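Side-chain contact in carbamate kinase (Aeropyrum pernix, PDB 2E9Y), which probably acts as a carbamate kinase, passing a phosphoryl group between carbamoyl phosphate and ADP as a dimeric member of the amino acid kinase family: residues P57-L62 with Q76-A81. Residues are numbered along the deposited sequence; the frame is centred on the assembly and turned at random.
Sequences PQVGYL and QPLYIA
V59 and A81 bring the early turns of two successive helices, 56-67 and 78-103, together, with their CA atoms 6.0 Å apart. The small side chain of A81 permits this close approach, and its CB points at the partner helix. One methyl of V59 does most of the touching: CG2 lies 3.8 Å from A81 CB and 3.7 Å from L78 CD1, joining the two residues one turn apart on the second helix. V59 holds this methyl anti to its backbone N, with CG1 left between N and the carbonyl carbon (chi1 78°). L78 comes from the flank: with CG anti to N (chi1 -177°), the branch end CD1 reaches V59, and the two side chains cross at about a right angle. One turn further along the first helix, L62 also meets A81, its CB 4.4 Å from A81 CB and its CD1 3.6 Å from A81 O. The four residues are buried, their side chains apolar; the one polar atom touched is A81 O. P77, at the N-cap, receives both I80 N and A81 N on its O, while E211 accepts from L78 N at the same helix start. Beyond the contact, Y61 OH hydrogen-bonds to P74 O, and Q76 NE2 to V23 O, both of the second subunit. This is close helix-helix packing at an alanine, joining consecutive helices of the amino acid kinase fold beside the dimer interface.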
ATOM      1  N   PRO A  57      16.374   0.822  -1.024  1.00 16.60           N
ATOM      2  CA  PRO A  57      16.469   0.973  -2.478  1.00 16.27           C
ATOM      3  C   PRO A  57      15.141   1.356  -3.120  1.00 15.17           C
ATOM      4  O   PRO A  57      15.100   2.138  -4.072  1.00 15.63           O
ATOM      5  CB  PRO A  57      16.949  -0.403  -2.942  1.00 16.60           C
ATOM      6  CG  PRO A  57      17.686  -0.935  -1.749  1.00 20.27           C
ATOM      7  CD  PRO A  57      16.804  -0.525  -0.604  1.00 17.73           C
ATOM      8  N   GLN A  58      14.058   0.796  -2.587  1.00 13.11           N
ATOM      9  CA  GLN A  58      12.725   1.048  -3.117  1.00 13.07           C
ATOM     10  C   GLN A  58      12.236   2.477  -2.923  1.00 13.74           C
ATOM     11  O   GLN A  58      11.751   3.106  -3.867  1.00 13.39           O
ATOM     12  CB  GLN A  58      11.723   0.063  -2.498  1.00 12.86           C
ATOM     13  CG  GLN A  58      11.997  -1.402  -2.851  1.00 16.13           C
ATOM     14  CD  GLN A  58      13.122  -2.026  -2.034  1.00 16.25           C
ATOM     15  OE1 GLN A  58      13.510  -1.496  -0.985  1.00 16.98           O
ATOM     16  NE2 GLN A  58      13.661  -3.137  -2.513  1.00 20.29           N
ATOM     17  N   VAL A  59      12.354   2.999  -1.705  1.00 12.24           N
ATOM     18  CA  VAL A  59      11.903   4.359  -1.460  1.00 13.13           C
ATOM     19  C   VAL A  59      12.840   5.332  -2.188  1.00 13.67           C
ATOM     20  O   VAL A  59      12.422   6.406  -2.633  1.00 12.41           O
ATOM     21  CB  VAL A  59      11.819   4.656   0.073  1.00 12.18           C
ATOM     22  CG1 VAL A  59      13.202   4.915   0.655  1.00 12.37           C
ATOM     23  CG2 VAL A  59      10.886   5.828   0.319  1.00 14.96           C
ATOM     24  N   GLY A  60      14.101   4.938  -2.349  1.00 13.14           N
ATOM     25  CA  GLY A  60      15.039   5.790  -3.060  1.00 13.56           C
ATOM     26  C   GLY A  60      14.657   5.869  -4.528  1.00 14.21           C
ATOM     27  O   GLY A  60      14.700   6.939  -5.140  1.00 13.76           O
ATOM     28  N   TYR A  61      14.271   4.726  -5.091  1.00 14.97           N
ATOM     29  CA  TYR A  61      13.850   4.640  -6.485  1.00 13.53           C
ATOM     30  C   TYR A  61      12.649   5.551  -6.723  1.00 12.95           C
ATOM     31  O   TYR A  61      12.622   6.324  -7.685  1.00 12.86           O
ATOM     32  CB  TYR A  61      13.479   3.194  -6.835  1.00 15.70           C
ATOM     33  CG  TYR A  61      12.755   3.031  -8.161  1.00 15.96           C
ATOM     34  CD1 TYR A  61      13.445   3.108  -9.371  1.00 16.90           C
ATOM     35  CD2 TYR A  61      11.382   2.801  -8.199  1.00 18.19           C
ATOM     36  CE1 TYR A  61      12.778   2.956 -10.592  1.00 20.21           C
ATOM     37  CE2 TYR A  61      10.704   2.653  -9.406  1.00 19.53           C
ATOM     38  CZ  TYR A  61      11.408   2.728 -10.602  1.00 21.45           C
ATOM     39  OH  TYR A  61      10.741   2.560 -11.795  1.00 24.34           O
ATOM     40  N   LEU A  62      11.647   5.458  -5.852  1.00 12.20           N
ATOM     41  CA  LEU A  62      10.458   6.293  -5.990  1.00 10.97           C
ATOM     42  C   LEU A  62      10.802   7.776  -5.909  1.00 13.38           C
ATOM     43  O   LEU A  62      10.283   8.584  -6.675  1.00 12.85           O
ATOM     44  CB  LEU A  62       9.435   5.938  -4.913  1.00  9.96           C
ATOM     45  CG  LEU A  62       8.846   4.533  -5.067  1.00 11.07           C
ATOM     46  CD1 LEU A  62       7.868   4.258  -3.924  1.00 12.70           C
ATOM     47  CD2 LEU A  62       8.122   4.430  -6.416  1.00 13.38           C
ATOM     48  N   GLN A  76       5.560  13.590  -4.782  1.00 17.37           N
ATOM     49  CA  GLN A  76       4.882  13.115  -3.583  1.00 15.70           C
ATOM     50  C   GLN A  76       5.859  13.192  -2.419  1.00 16.00           C
ATOM     51  O   GLN A  76       7.067  13.015  -2.601  1.00 16.62           O
ATOM     52  CB  GLN A  76       4.409  11.671  -3.778  1.00 16.30           C
ATOM     53  CG  GLN A  76       3.406  11.506  -4.913  1.00 16.55           C
ATOM     54  CD  GLN A  76       2.195  12.403  -4.742  1.00 17.96           C
ATOM     55  OE1 GLN A  76       1.661  12.536  -3.639  1.00 16.77           O
ATOM     56  NE2 GLN A  76       1.749  13.018  -5.834  1.00 14.65           N
ATOM     57  N   PRO A  77       5.359  13.475  -1.205  1.00 15.73           N
ATOM     58  CA  PRO A  77       6.249  13.558  -0.042  1.00 15.41           C
ATOM     59  C   PRO A  77       6.753  12.175   0.340  1.00 15.43           C
ATOM     60  O   PRO A  77       6.143  11.156  -0.013  1.00 13.14           O
ATOM     61  CB  PRO A  77       5.360  14.177   1.038  1.00 14.83           C
ATOM     62  CG  PRO A  77       4.008  13.658   0.683  1.00 15.18           C
ATOM     63  CD  PRO A  77       3.974  13.809  -0.829  1.00 14.61           C
ATOM     64  N   LEU A  78       7.863  12.149   1.067  1.00 13.33           N
ATOM     65  CA  LEU A  78       8.492  10.905   1.485  1.00 16.54           C
ATOM     66  C   LEU A  78       7.574   9.930   2.216  1.00 15.28           C
ATOM     67  O   LEU A  78       7.692   8.722   2.035  1.00 14.93           O
ATOM     68  CB  LEU A  78       9.718  11.217   2.355  1.00 17.81           C
ATOM     69  CG  LEU A  78      10.580  10.056   2.856  1.00 20.13           C
ATOM     70  CD1 LEU A  78      11.071   9.228   1.684  1.00 19.03           C
ATOM     71  CD2 LEU A  78      11.761  10.608   3.643  1.00 19.74           C
ATOM     72  N   TYR A  79       6.659  10.431   3.040  1.00 14.92           N
ATOM     73  CA  TYR A  79       5.791   9.505   3.761  1.00 14.49           C
ATOM     74  C   TYR A  79       4.838   8.775   2.827  1.00 15.22           C
ATOM     75  O   TYR A  79       4.437   7.649   3.118  1.00 13.49           O
ATOM     76  CB  TYR A  79       5.029  10.219   4.884  1.00 16.53           C
ATOM     77  CG  TYR A  79       4.198  11.398   4.459  1.00 20.52           C
ATOM     78  CD1 TYR A  79       2.913  11.227   3.959  1.00 21.41           C
ATOM     79  CD2 TYR A  79       4.688  12.700   4.600  1.00 23.14           C
ATOM     80  CE1 TYR A  79       2.123  12.326   3.612  1.00 24.37           C
ATOM     81  CE2 TYR A  79       3.912  13.800   4.258  1.00 26.40           C
ATOM     82  CZ  TYR A  79       2.631  13.603   3.767  1.00 26.41           C
ATOM     83  OH  TYR A  79       1.857  14.694   3.442  1.00 30.65           O
ATOM     84  N   ILE A  80       4.483   9.406   1.708  1.00 13.06           N
ATOM     85  CA  ILE A  80       3.620   8.756   0.726  1.00 13.86           C
ATOM     86  C   ILE A  80       4.477   7.720  -0.013  1.00 12.95           C
ATOM     87  O   ILE A  80       4.015   6.620  -0.326  1.00 13.32           O
ATOM     88  CB  ILE A  80       3.035   9.777  -0.285  1.00 14.30           C
ATOM     89  CG1 ILE A  80       1.947  10.615   0.397  1.00 16.64           C
ATOM     90  CG2 ILE A  80       2.452   9.056  -1.497  1.00 14.36           C
ATOM     91  CD1 ILE A  80       0.830   9.803   0.995  1.00 22.88           C
ATOM     92  N   ALA A  81       5.727   8.074  -0.295  1.00 11.76           N
ATOM     93  CA  ALA A  81       6.634   7.147  -0.963  1.00 11.75           C
ATOM     94  C   ALA A  81       6.806   5.916  -0.071  1.00 12.46           C
ATOM     95  O   ALA A  81       6.763   4.778  -0.543  1.00 11.29           O
ATOM     96  CB  ALA A  81       7.984   7.811  -1.218  1.00 10.91           C
TER